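Local coordinates for TRAP dicarboxylate transporter, DctP subunit (Ochrobactrum anthropi, PDB 4P47), which probably binds a small organic anion in the periplasm and delivers it to a TRAP-type membrane transporter for uptake into the cell, at residues 156-161 and 168-173; 284-287 and 292-295. All blocks are in the same frame, centred on the assembly; numbering follows the deposited sequence.

Both contacts lie at the same end of a TRAP solute-binding protein, on one side of the chain's centre, their own centres about 16 Å apart. They follow in series: contact 1 closes before contact 2 opens. Contact 1 sets the loop after strand 141-156 against the run into strand 171-173; contact 2 sets the end region of the long helix 254-288 against strand 292-295. All these strands belong to one mixed sheet, in which strand 229-245 pairs with both 141-156 and 292-295. The contacts also meet directly, CG of Pro160 packing 3.6 Å from NE2 of Gln292, so the two border each other at one end of the molecule.

Contact 1 of 2, residues 156-161 and 168-173; sequences NNRHPV and AGLKIR
The Asx turn begun by Asn156, at the end of strand 141-156, packs with the residues after it on Leu170, just ahead of strand 171-173. OD1 of Asn156 accepts from N of Arg158 at 2.8 Å, the donor lying above the carbonyl plane. OD1 of Asn156 also accepts from N of His159 at 3.1 Å, nearer the plane and straighter (163°). ND2 of Asn156 donates to O of His159 at 2.9 Å, with the acceptor in the amide plane. Asparagine suits this place because one flat group both accepts and donates; its CG sits between the backbone N and the carbonyl carbon (chi1 86°), which turns the amide to these partners, and the three bonds fix its rotation.

Leucine suits its place because its two methyls serve different partners. CD1 of Leu170 touches CG2 of Val161 at 4.0 Å and CG of Asn156 at 4.2 Å, while CD2 lies against CG of Arg158 at 3.8 Å and meets CE1 of His159 obliquely at 4.1 Å. NH1 of Arg158 forms a salt bridge with Asp209, and NE2 of His159 donates to O of Asp166. With an alanine at Asn156, the N-H groups of Arg158 and His159 would probably lose their shared acceptor and O of His159 its amide donor, leaving the loop more mobile. Polar bonds within the loop set its shape; van der Waals contact, partly from polar side chains, joins it to Leu170.

Contact 2 of 2, residues 284-287 and 292-295; sequences DEIK and QVTE
Val293 presses its CG2 methyl against the aliphatic chain of Lys287, with CG of Lys287 3.8 Å away. The lysine chain crosses the valine at about a right angle; because it is extended beyond CG, CE of Lys287 also reaches CG2 of Val293, at 4.1 Å. One methyl thereby meets two separate methylenes of the same chain. The valine's first torsion explains the fit: CG1 stands anti to the backbone N (chi1 -176°), leaving CG2 beside that nitrogen and facing the helix.

The same methyl also meets Ile286, whose CG2 lies 4.2 Å from CG2 of Val293. Each residue type matches its setting. Ile286 is buried and wholly apolar, Val293 is a compact beta-branched residue on a strand, and Lys287 lies at the exposed margin, where its methylenes can shelter the valine while its ammonium group reaches water. A water accepts from NZ of Lys287 at 2.8 Å and donates to OE2 of Glu295 at 3.0 Å. The two charged atoms themselves stay 5.5 Å apart, so the link is a water bridge between opposite charges, which probably adds a modest attraction to the apolar contact.

The contact lies where the chain turns from helix 254-288 into strand 292-295. This strand runs parallel to strand 229-245, with Gln292 and Thr294 making backbone hydrogen bonds to it, and Ile286 packs further on Leu230 of that strand and on Ile218 and Ile219 of helix 216-220.

Contact 1 of 2, residues 156-161 and 168-173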
loop_
_atom_site.group_PDB
_atom_site.type_symbol
_atom_site.label_atom_id
_atom_site.label_comp_id
_atom_site.label_asym_id
_atom_site.label_seq_id
_atom_site.Cartn_x
_atom_site.Cartn_y
_atom_site.Cartn_z
ATOM N N ASN A 156 -2.509 -1.319 -20.075
ATOM C CA ASN A 156 -3.385 -0.788 -21.096
ATOM C C ASN A 156 -3.436 -1.755 -22.285
ATOM O O ASN A 156 -2.720 -2.763 -22.325
ATOM C CB ASN A 156 -2.993 0.645 -21.487
ATOM C CG ASN A 156 -1.923 0.699 -22.545
ATOM O OD1 ASN A 156 -2.212 0.957 -23.715
ATOM N ND2 ASN A 156 -0.694 0.470 -22.156
ATOM N N ASN A 157 -4.327 -1.461 -23.231
ATOM C CA ASN A 157 -4.493 -2.328 -24.397
ATOM C C ASN A 157 -4.162 -1.630 -25.697
ATOM O O ASN A 157 -4.371 -2.212 -26.747
ATOM C CB ASN A 157 -5.904 -2.895 -24.483
ATOM C CG ASN A 157 -5.949 -4.179 -25.281
ATOM O OD1 ASN A 157 -5.115 -5.054 -25.089
ATOM N ND2 ASN A 157 -6.924 -4.291 -26.192
ATOM N N ARG A 158 -3.628 -0.416 -25.647
ATOM C CA ARG A 158 -3.295 0.344 -26.867
ATOM C C ARG A 158 -1.845 0.121 -27.320
ATOM O O ARG A 158 -1.597 -0.225 -28.483
ATOM C CB ARG A 158 -3.496 1.844 -26.654
ATOM C CG ARG A 158 -4.885 2.297 -26.287
ATOM C CD ARG A 158 -5.760 2.477 -27.503
ATOM N NE ARG A 158 -6.063 1.191 -28.111
ATOM C CZ ARG A 158 -6.904 0.304 -27.588
ATOM N NH1 ARG A 158 -7.528 0.569 -26.444
ATOM N NH2 ARG A 158 -7.119 -0.851 -28.206
ATOM N N HIS A 159 -0.874 0.341 -26.437
ATOM C CA HIS A 159 0.542 0.257 -26.823
ATOM C C HIS A 159 1.422 0.232 -25.591
ATOM O O HIS A 159 0.988 0.648 -24.518
ATOM C CB HIS A 159 0.949 1.438 -27.704
ATOM C CG HIS A 159 0.609 2.774 -27.116
ATOM N ND1 HIS A 159 -0.373 3.591 -27.636
ATOM C CD2 HIS A 159 1.104 3.423 -26.038
ATOM C CE1 HIS A 159 -0.452 4.692 -26.916
ATOM N NE2 HIS A 159 0.428 4.615 -25.934
ATOM N N PRO A 160 2.676 -0.231 -25.721
ATOM C CA PRO A 160 3.545 -0.209 -24.544
ATOM C C PRO A 160 3.741 1.217 -24.001
ATOM O O PRO A 160 3.767 2.192 -24.767
ATOM C CB PRO A 160 4.873 -0.780 -25.075
ATOM C CG PRO A 160 4.508 -1.566 -26.286
ATOM C CD PRO A 160 3.304 -0.906 -26.870
ATOM N N VAL A 161 3.855 1.332 -22.682
ATOM C CA VAL A 161 4.174 2.593 -22.032
ATOM C C VAL A 161 5.589 2.548 -21.462
ATOM O O VAL A 161 5.907 1.801 -20.521
ATOM C CB VAL A 161 3.158 2.905 -20.940
ATOM C CG1 VAL A 161 3.664 4.055 -20.077
ATOM C CG2 VAL A 161 1.822 3.234 -21.565
ATOM N N ALA A 168 0.071 9.853 -22.919
ATOM C CA ALA A 168 -0.779 10.923 -23.437
ATOM C C ALA A 168 -2.063 10.385 -24.045
ATOM O O ALA A 168 -2.034 9.558 -24.943
ATOM C CB ALA A 168 -0.010 11.751 -24.486
ATOM N N GLY A 169 -3.195 10.870 -23.544
ATOM C CA GLY A 169 -4.497 10.575 -24.101
ATOM C C GLY A 169 -5.116 9.252 -23.691
ATOM O O GLY A 169 -6.267 8.981 -24.023
ATOM N N LEU A 170 -4.375 8.414 -22.974
ATOM C CA LEU A 170 -4.936 7.143 -22.537
ATOM C C LEU A 170 -6.029 7.357 -21.502
ATOM O O LEU A 170 -5.900 8.200 -20.612
ATOM C CB LEU A 170 -3.885 6.222 -21.936
ATOM C CG LEU A 170 -2.779 5.719 -22.856
ATOM C CD1 LEU A 170 -1.810 4.828 -22.089
ATOM C CD2 LEU A 170 -3.363 4.978 -24.045
ATOM N N LYS A 171 -7.095 6.569 -21.620
ATOM C CA LYS A 171 -8.207 6.590 -20.675
ATOM C C LYS A 171 -7.945 5.489 -19.661
ATOM O O LYS A 171 -8.126 4.305 -19.951
ATOM C CB LYS A 171 -9.533 6.377 -21.411
ATOM C CG LYS A 171 -9.847 7.513 -22.380
ATOM C CD LYS A 171 -11.051 7.222 -23.267
ATOM C CE LYS A 171 -11.453 8.434 -24.088
ATOM N NZ LYS A 171 -12.750 8.232 -24.789
ATOM N N ILE A 172 -7.477 5.894 -18.486
ATOM C CA ILE A 172 -7.014 4.961 -17.465
ATOM C C ILE A 172 -7.936 5.013 -16.254
ATOM O O ILE A 172 -8.139 6.076 -15.676
ATOM C CB ILE A 172 -5.578 5.306 -17.004
ATOM C CG1 ILE A 172 -4.607 5.324 -18.199
ATOM C CG2 ILE A 172 -5.112 4.318 -15.917
ATOM C CD1 ILE A 172 -4.475 4.001 -18.972
ATOM N N ARG A 173 -8.520 3.878 -15.878
ATOM C CA ARG A 173 -9.304 3.805 -14.645
ATOM C C ARG A 173 -8.338 3.952 -13.475
ATOM O O ARG A 173 -7.386 3.168 -13.323
ATOM C CB ARG A 173 -10.048 2.475 -14.544
ATOM C CG ARG A 173 -11.036 2.398 -13.394
ATOM C CD ARG A 173 -10.416 1.998 -12.065
ATOM N NE ARG A 173 -11.463 1.631 -11.118
ATOM C CZ ARG A 173 -11.252 1.105 -9.918
ATOM N NH1 ARG A 173 -10.010 0.855 -9.509
ATOM N NH2 ARG A 173 -12.286 0.819 -9.134
#

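Contact 2 of 2, residues 284-287 and 292-295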
loop_
_atom_site.group_PDB
_atom_site.type_symbol
_atom_site.label_atom_id
_atom_site.label_comp_id
_atom_site.label_asym_id
_atom_site.label_seq_id
_atom_site.Cartn_x
_atom_site.Cartn_y
_atom_site.Cartn_z
ATOM N N ASP A 284 5.586 -13.910 -13.070
ATOM C CA ASP A 284 5.831 -15.082 -13.909
ATOM C C ASP A 284 4.568 -15.443 -14.681
ATOM O O ASP A 284 4.612 -15.675 -15.902
ATOM C CB ASP A 284 6.223 -16.290 -13.045
ATOM C CG ASP A 284 7.585 -16.153 -12.378
ATOM O OD1 ASP A 284 8.460 -15.448 -12.926
ATOM O OD2 ASP A 284 7.783 -16.804 -11.323
ATOM N N GLU A 285 3.448 -15.497 -13.969
ATOM C CA GLU A 285 2.169 -15.861 -14.552
ATOM C C GLU A 285 1.722 -14.843 -15.581
ATOM O O GLU A 285 1.280 -15.198 -16.667
ATOM C CB GLU A 285 1.135 -16.051 -13.451
ATOM C CG GLU A 285 1.481 -17.266 -12.600
ATOM C CD GLU A 285 0.709 -17.350 -11.315
ATOM O OE1 GLU A 285 -0.039 -16.408 -10.984
ATOM O OE2 GLU A 285 0.853 -18.387 -10.626
ATOM N N ILE A 286 1.853 -13.566 -15.259
ATOM C CA ILE A 286 1.478 -12.504 -16.184
ATOM C C ILE A 286 2.240 -12.636 -17.515
ATOM O O ILE A 286 1.661 -12.539 -18.604
ATOM C CB ILE A 286 1.714 -11.134 -15.530
ATOM C CG1 ILE A 286 0.670 -10.935 -14.420
ATOM C CG2 ILE A 286 1.641 -10.019 -16.546
ATOM C CD1 ILE A 286 0.967 -9.765 -13.469
ATOM N N LYS A 287 3.538 -12.865 -17.436
ATOM C CA LYS A 287 4.324 -12.993 -18.648
ATOM C C LYS A 287 3.861 -14.196 -19.472
ATOM O O LYS A 287 3.788 -14.116 -20.700
ATOM C CB LYS A 287 5.802 -13.073 -18.305
ATOM C CG LYS A 287 6.334 -11.728 -17.790
ATOM C CD LYS A 287 7.728 -11.813 -17.238
ATOM C CE LYS A 287 8.155 -10.467 -16.693
ATOM N NZ LYS A 287 9.486 -10.527 -16.045
ATOM N N GLN A 292 2.885 -8.136 -22.549
ATOM C CA GLN A 292 4.228 -7.600 -22.691
ATOM C C GLN A 292 4.500 -6.713 -21.485
ATOM O O GLN A 292 3.753 -5.777 -21.232
ATOM C CB GLN A 292 4.325 -6.773 -23.979
ATOM C CG GLN A 292 5.690 -6.071 -24.178
ATOM C CD GLN A 292 5.782 -5.192 -25.438
ATOM O OE1 GLN A 292 5.017 -5.345 -26.383
ATOM N NE2 GLN A 292 6.736 -4.267 -25.439
ATOM N N VAL A 293 5.585 -6.986 -20.776
ATOM C CA VAL A 293 5.931 -6.252 -19.561
ATOM C C VAL A 293 7.130 -5.331 -19.815
ATOM O O VAL A 293 8.211 -5.752 -20.256
ATOM C CB VAL A 293 6.230 -7.221 -18.401
ATOM C CG1 VAL A 293 6.506 -6.462 -17.110
ATOM C CG2 VAL A 293 5.085 -8.185 -18.206
ATOM N N THR A 294 6.916 -4.060 -19.536
ATOM C CA THR A 294 7.932 -3.051 -19.704
ATOM C C THR A 294 8.400 -2.563 -18.345
ATOM O O THR A 294 7.596 -2.295 -17.467
ATOM C CB THR A 294 7.380 -1.873 -20.534
ATOM O OG1 THR A 294 6.973 -2.349 -21.827
ATOM C CG2 THR A 294 8.445 -0.794 -20.712
ATOM N N GLU A 295 9.717 -2.482 -18.168
ATOM C CA GLU A 295 10.313 -1.899 -16.971
ATOM C C GLU A 295 10.869 -0.534 -17.312
ATOM O O GLU A 295 11.280 -0.283 -18.440
ATOM C CB GLU A 295 11.447 -2.779 -16.455
ATOM C CG GLU A 295 10.995 -4.142 -15.988
ATOM C CD GLU A 295 12.131 -4.964 -15.419
ATOM O OE1 GLU A 295 13.282 -4.784 -15.878
ATOM O OE2 GLU A 295 11.875 -5.787 -14.515
HETATM O O HOH W 1 9.850 -7.771 -15.501
#